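Local coordinates for beta-lactamase/D-alanine Carboxypeptidase (Yersinia pestis, PDB 3RJU), which is probably a serine hydrolase of the beta-lactamase and D-alanine carboxypeptidase family, acting on beta-lactams or D-alanyl peptides through an acyl-enzyme, at residues T6-D11 with Q35-R39; L57-I63 with G305-T311. One frame throughout, in Å; residues are numbered along the deposited sequence. Where two conformers were deposited one is given.

Interaction 1. Residues T6-D11 with Q35-R39; sequences TSQIVD and QVVNR
This is a helix-on-sheet packing contact at the edge of the large antiparallel sheet: Thr6, Ser7, Val10 and Asp11, on the first turns of the N-terminal helix 6-20, rest against Gln35, Val37 and Arg39 of strand 35-42, the outermost strand on its side. Helix and strand run in roughly the same direction, 32° apart. Val37 stands in the middle. Its CG1 meets Val10 CG1 tip to tip at 3.8 Å, while its other methyl, CG2, slides past Thr6 CG2. Toward the start of the strand, the bent chain of Gln35 brings CG to 3.5 Å from Thr6 OG1, a hydroxyl that is itself hydrogen-bonded to Ser1 and Asn2. A terminal helix laid over one face of an antiparallel sheet belongs to the alpha-beta architecture of the serine beta-lactamase fold, and here Val10 also reaches Leu28 and Val30 of the next strand. Polar side chains close the outer flank. Arg39 folds back at chi2 (-64°), which lays its guanidinium beside the helix with Val37 CG1 over one face, offset toward its margin. In a salt bridge it grips Asp11 side-on with two nitrogens: NE lies 2.9 Å from OD1, on the syn lone pair, and NH2 3.1 Å from the same OD1. That oxygen lies almost exactly in the guanidinium plane, although the carboxylate is turned 35° against it. NH2 also makes a weak, bent bond to Ser7 OG (3.0 Å), and NH1 turns back to Asn38 O, so the third nitrogen ties the group to its own strand.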
loop_
_atom_site.group_PDB
_atom_site.type_symbol
_atom_site.label_atom_id
_atom_site.label_comp_id
_atom_site.label_asym_id
_atom_site.label_seq_id
_atom_site.Cartn_x
_atom_site.Cartn_y
_atom_site.Cartn_z
ATOM N N THR A 6 7.593 -11.426 23.358
ATOM C CA THR A 6 6.928 -10.868 22.184
ATOM C C THR A 6 5.410 -10.773 22.333
ATOM O O THR A 6 4.825 -9.732 22.078
ATOM C CB THR A 6 7.242 -11.699 20.933
ATOM O OG1 THR A 6 8.656 -11.915 20.858
ATOM C CG2 THR A 6 6.774 -10.981 19.682
ATOM N N SER A 7 4.787 -11.892 22.710
ATOM C CA SER A 7 3.342 -11.968 22.876
ATOM C C SER A 7 2.856 -10.954 23.951
ATOM O O SER A 7 1.856 -10.236 23.769
ATOM C CB SER A 7 2.997 -13.395 23.302
ATOM O OG SER A 7 1.617 -13.525 23.486
ATOM N N GLN A 8 3.551 -10.912 25.081
ATOM C CA GLN A 8 3.184 -9.981 26.146
ATOM C C GLN A 8 3.343 -8.500 25.730
ATOM O O GLN A 8 2.536 -7.639 26.123
ATOM C CB GLN A 8 3.959 -10.291 27.442
ATOM C CG GLN A 8 3.547 -11.594 28.159
ATOM C CD GLN A 8 4.113 -12.862 27.513
ATOM O OE1 GLN A 8 4.918 -12.793 26.579
ATOM N NE2 GLN A 8 3.709 -14.022 28.026
ATOM N N ILE A 9 4.368 -8.190 24.938
ATOM C CA ILE A 9 4.525 -6.829 24.448
ATOM C C ILE A 9 3.373 -6.477 23.499
ATOM O O ILE A 9 2.773 -5.390 23.590
ATOM C CB ILE A 9 5.893 -6.639 23.769
ATOM C CG1 ILE A 9 7.024 -6.739 24.806
ATOM C CG2 ILE A 9 5.942 -5.287 23.019
ATOM C CD1 ILE A 9 8.434 -6.877 24.197
ATOM N N VAL A 10 3.033 -7.397 22.603
ATOM C CA VAL A 10 1.903 -7.154 21.719
ATOM C C VAL A 10 0.635 -6.883 22.534
ATOM O O VAL A 10 -0.132 -5.963 22.221
ATOM C CB VAL A 10 1.693 -8.312 20.718
ATOM C CG1 VAL A 10 0.393 -8.125 19.928
ATOM C CG2 VAL A 10 2.888 -8.396 19.748
ATOM N N ASP A 11 0.437 -7.675 23.586
ATOM C CA ASP A 11 -0.731 -7.499 24.450
ATOM C C ASP A 11 -0.766 -6.173 25.208
ATOM O O ASP A 11 -1.827 -5.746 25.649
ATOM C CB ASP A 11 -0.828 -8.644 25.454
ATOM C CG ASP A 11 -1.234 -9.943 24.809
ATOM O OD1 ASP A 11 -1.804 -9.913 23.693
ATOM O OD2 ASP A 11 -0.988 -10.994 25.435
ATOM N N GLN A 35 8.957 -15.098 15.693
ATOM C CA GLN A 35 7.659 -15.014 16.354
ATOM C C GLN A 35 6.632 -14.424 15.415
ATOM O O GLN A 35 6.890 -13.416 14.754
ATOM C CB GLN A 35 7.732 -14.127 17.602
ATOM C CG GLN A 35 8.759 -14.552 18.614
ATOM C CD GLN A 35 8.711 -16.031 18.882
ATOM O OE1 GLN A 35 7.706 -16.555 19.359
ATOM N NE2 GLN A 35 9.795 -16.725 18.548
ATOM N N VAL A 36 5.470 -15.061 15.347
ATOM C CA VAL A 36 4.315 -14.464 14.693
ATOM C C VAL A 36 3.194 -14.373 15.722
ATOM O O VAL A 36 2.798 -15.383 16.313
ATOM C CB VAL A 36 3.855 -15.289 13.478
ATOM C CG1 VAL A 36 2.541 -14.712 12.901
ATOM C CG2 VAL A 36 4.959 -15.331 12.418
ATOM N N VAL A 37 2.684 -13.164 15.936
ATOM C CA VAL A 37 1.623 -12.939 16.913
ATOM C C VAL A 37 0.453 -12.311 16.175
ATOM O O VAL A 37 0.596 -11.281 15.515
ATOM C CB VAL A 37 2.072 -12.020 18.073
ATOM C CG1 VAL A 37 0.934 -11.832 19.090
ATOM C CG2 VAL A 37 3.306 -12.595 18.770
ATOM N N ASN A 38 -0.697 -12.974 16.245
ATOM C CA ASN A 38 -1.925 -12.489 15.635
ATOM C C ASN A 38 -2.939 -12.128 16.704
ATOM O O ASN A 38 -3.093 -12.872 17.674
ATOM C CB ASN A 38 -2.526 -13.559 14.727
ATOM C CG ASN A 38 -1.735 -13.753 13.463
ATOM O OD1 ASN A 38 -1.688 -12.866 12.615
ATOM N ND2 ASN A 38 -1.120 -14.918 13.317
ATOM N N ARG A 39 -3.628 -11.005 16.527
ATOM C CA ARG A 39 -4.725 -10.640 17.421
ATOM C C ARG A 39 -5.888 -10.158 16.563
ATOM O O ARG A 39 -5.685 -9.512 15.524
ATOM C CB ARG A 39 -4.314 -9.536 18.412
ATOM C CG ARG A 39 -3.196 -9.918 19.375
ATOM C CD ARG A 39 -3.618 -11.042 20.307
ATOM N NE ARG A 39 -2.597 -11.309 21.319
ATOM C CZ ARG A 39 -1.811 -12.376 21.315
ATOM N NH1 ARG A 39 -1.946 -13.283 20.359
ATOM N NH2 ARG A 39 -0.911 -12.546 22.280
#

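Interaction 2. Residues L57-I63 with G305-T311; sequences LIRIASI and GGGGFIT. With CIT (citric acid), chain B.
The probable active site of a serine penicillin-recognising enzyme lies at one end of this contact, where Ala61 CB sits against the backbone of Gly305, 3.4 Å from its N, beside Ser62, the likely nucleophile of an SxxK motif. Ser62 OG is 2.6 Å from citrate O3 and Gly305 N is 2.8 Å from it; OG is also hydrogen-bonded to Lys65. The citrate, probably from the crystallisation liquor, is held further by Thr303 and Arg120. Thr311 then fastens the segment: with chi1 at 48°, OG1 lies between its own backbone N and carbonyl carbon and donates to Ile60 O over 2.9 Å, well above the carbonyl plane. Ile63 N approaches that oxygen from the opposite face, so two donors share it. Ile63 CG1 packs obliquely on the same threonine hydroxyl.

At the other end, Phe309 lays one face under residues 58 and 59, with Arg59 N 3.5 Å above the ring centre and Ile58 CB 3.7 Å from CE1. Arg59 crosses the ring at about a right angle, its extended chain running past CD2 and CE2; a water joins its NE to Gly307 O, and NH2 is hydrogen-bonded to the carbonyl oxygens of Ser215 and Arg216. The hairpin of strands 299-306 and 309-316 bends through a glycine-rich type I' turn from Gly306 to Phe309, with Gly307 at positive phi. Strand 58-59 pairs antiparallel with strand 230-231, and the segment leads into helix 64-77, while Phe309 and Thr311 also touch Val326 of strand 321-328.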
loop_
_atom_site.group_PDB
_atom_site.type_symbol
_atom_site.label_atom_id
_atom_site.label_comp_id
_atom_site.label_asym_id
_atom_site.label_seq_id
_atom_site.Cartn_x
_atom_site.Cartn_y
_atom_site.Cartn_z
ATOM N N LEU A 57 -11.859 -11.282 4.629
ATOM C CA LEU A 57 -11.452 -10.450 3.499
ATOM C C LEU A 57 -11.400 -9.000 3.943
ATOM O O LEU A 57 -12.270 -8.520 4.684
ATOM C CB LEU A 57 -12.381 -10.613 2.284
ATOM C CG LEU A 57 -11.694 -10.370 0.930
ATOM C CD1 LEU A 57 -10.696 -11.486 0.632
ATOM C CD2 LEU A 57 -12.705 -10.234 -0.210
ATOM N N ILE A 58 -10.386 -8.299 3.464
ATOM C CA ILE A 58 -10.199 -6.894 3.793
ATOM C C ILE A 58 -9.854 -6.127 2.519
ATOM O O ILE A 58 -9.364 -6.721 1.547
ATOM C CB ILE A 58 -9.061 -6.706 4.817
ATOM C CG1 ILE A 58 -7.715 -7.182 4.252
ATOM C CG2 ILE A 58 -9.376 -7.461 6.110
ATOM C CD1 ILE A 58 -6.546 -7.046 5.242
ATOM N N ARG A 59 -10.116 -4.823 2.517
ATOM C CA ARG A 59 -9.524 -3.941 1.511
ATOM C C ARG A 59 -8.211 -3.411 2.067
ATOM O O ARG A 59 -8.197 -2.780 3.142
ATOM C CB ARG A 59 -10.445 -2.762 1.190
ATOM C CG ARG A 59 -11.829 -3.175 0.673
ATOM C CD ARG A 59 -12.595 -1.955 0.187
ATOM N NE ARG A 59 -13.999 -2.223 -0.130
ATOM C CZ ARG A 59 -14.467 -2.477 -1.352
ATOM N NH1 ARG A 59 -13.652 -2.518 -2.408
ATOM N NH2 ARG A 59 -15.766 -2.674 -1.524
ATOM N N ILE A 60 -7.099 -3.660 1.375
ATOM C CA ILE A 60 -5.836 -3.124 1.884
ATOM C C ILE A 60 -5.600 -1.677 1.452
ATOM O O ILE A 60 -4.646 -1.036 1.901
ATOM C CB ILE A 60 -4.607 -4.021 1.546
ATOM C CG1 ILE A 60 -4.272 -3.977 0.045
ATOM C CG2 ILE A 60 -4.849 -5.468 2.012
ATOM C CD1 ILE A 60 -2.982 -4.759 -0.294
ATOM N N ALA A 61 -6.478 -1.162 0.596
ATOM C CA ALA A 61 -6.371 0.214 0.131
ATOM C C ALA A 61 -4.950 0.460 -0.376
ATOM O O ALA A 61 -4.417 -0.374 -1.097
ATOM C CB ALA A 61 -6.779 1.218 1.239
ATOM N N SER A 62 -4.318 1.565 0.014
ATOM C CA SER A 62 -3.046 1.961 -0.615
ATOM C C SER A 62 -1.818 1.108 -0.267
ATOM O O SER A 62 -0.718 1.358 -0.775
ATOM C CB SER A 62 -2.762 3.450 -0.386
ATOM O OG SER A 62 -3.761 4.237 -1.015
ATOM N N ILE A 63 -1.972 0.099 0.584
ATOM C CA ILE A 63 -0.895 -0.890 0.703
ATOM C C ILE A 63 -0.665 -1.482 -0.701
ATOM O O ILE A 63 0.438 -1.942 -1.034
ATOM C CB ILE A 63 -1.240 -2.015 1.739
ATOM C CG1 ILE A 63 -1.491 -1.422 3.134
ATOM C CG2 ILE A 63 -0.141 -3.036 1.812
ATOM C CD1 ILE A 63 -0.344 -0.631 3.701
ATOM N N GLY A 305 -6.321 3.868 3.335
ATOM C CA GLY A 305 -7.677 4.092 3.792
ATOM C C GLY A 305 -8.614 4.095 2.608
ATOM O O GLY A 305 -8.371 4.806 1.640
ATOM N N GLY A 306 -9.685 3.308 2.678
ATOM C CA GLY A 306 -10.745 3.388 1.685
ATOM C C GLY A 306 -11.837 2.370 1.926
ATOM O O GLY A 306 -11.584 1.312 2.495
ATOM N N GLY A 307 -13.056 2.707 1.509
ATOM C CA GLY A 307 -14.186 1.791 1.599
ATOM C C GLY A 307 -14.485 1.306 3.010
ATOM O O GLY A 307 -14.940 0.174 3.194
ATOM N N GLY A 308 -14.230 2.146 4.010
ATOM C CA GLY A 308 -14.519 1.782 5.387
ATOM C C GLY A 308 -13.367 1.077 6.086
ATOM O O GLY A 308 -13.471 0.746 7.276
ATOM N N PHE A 309 -12.272 0.843 5.350
ATOM C CA PHE A 309 -11.071 0.208 5.906
ATOM C C PHE A 309 -9.973 1.230 6.101
ATOM O O PHE A 309 -9.820 2.148 5.284
ATOM C CB PHE A 309 -10.522 -0.877 4.970
ATOM C CG PHE A 309 -11.354 -2.127 4.935
ATOM C CD1 PHE A 309 -11.033 -3.225 5.738
ATOM C CD2 PHE A 309 -12.485 -2.183 4.141
ATOM C CE1 PHE A 309 -11.809 -4.366 5.721
ATOM C CE2 PHE A 309 -13.269 -3.330 4.113
ATOM C CZ PHE A 309 -12.929 -4.418 4.915
ATOM N N ILE A 310 -9.190 1.047 7.158
ATOM C CA ILE A 310 -7.893 1.711 7.273
ATOM C C ILE A 310 -6.818 0.661 7.542
ATOM O O ILE A 310 -7.046 -0.318 8.268
ATOM C CB ILE A 310 -7.857 2.824 8.341
ATOM C CG1 ILE A 310 -8.345 2.320 9.712
ATOM C CG2 ILE A 310 -8.652 4.049 7.851
ATOM C CD1 ILE A 310 -8.111 3.351 10.807
ATOM N N THR A 311 -5.647 0.851 6.938
ATOM C CA THR A 311 -4.572 -0.111 7.056
ATOM C C THR A 311 -3.261 0.604 7.298
ATOM O O THR A 311 -3.084 1.769 6.937
ATOM C CB THR A 311 -4.413 -0.965 5.768
ATOM O OG1 THR A 311 -4.400 -0.106 4.628
ATOM C CG2 THR A 311 -5.566 -1.951 5.610
HETATM C C1 CIT B . -6.602 9.581 3.216
HETATM O O1 CIT B . -7.586 8.933 3.658
HETATM O O2 CIT B . -6.825 10.550 2.476
HETATM C C2 CIT B . -5.181 9.215 3.570
HETATM C C3 CIT B . -4.567 8.354 2.460
HETATM O O7 CIT B . -4.489 9.161 1.260
HETATM C C4 CIT B . -5.427 7.118 2.182
HETATM C C5 CIT B . -4.824 6.233 1.107
HETATM O O3 CIT B . -5.098 5.019 1.036
HETATM O O4 CIT B . -4.030 6.727 0.266
HETATM C C6 CIT B . -3.164 7.965 2.879
HETATM O O5 CIT B . -3.006 7.085 3.749
HETATM O O6 CIT B . -2.177 8.560 2.362
HETATM O O HOH W 1 -16.040 -1.679 1.677
#

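Overall arrangement
Interaction 1 and interaction 2 have centres about 23 Å apart, with nearest atoms about 10 Å apart, and both lean on the same eight-strand antiparallel sheet. Interaction 1 sits at its edge strand 35-42, about 23 Å from the centre of the chain; interaction 2 lies more centrally, on the hairpin of strands 299-306 and 309-316. Strands 25-32 and 321-328 lie between these two places in the sheet. Along the chain they come in series: 6-11 and 35-39 join locally before 57-63 meets 305-311 across 241 intervening residues. Interaction 1 joins the N-terminal helix to the edge strand of the sheet, whereas interaction 2 brings distant sequence together beside the probable active site.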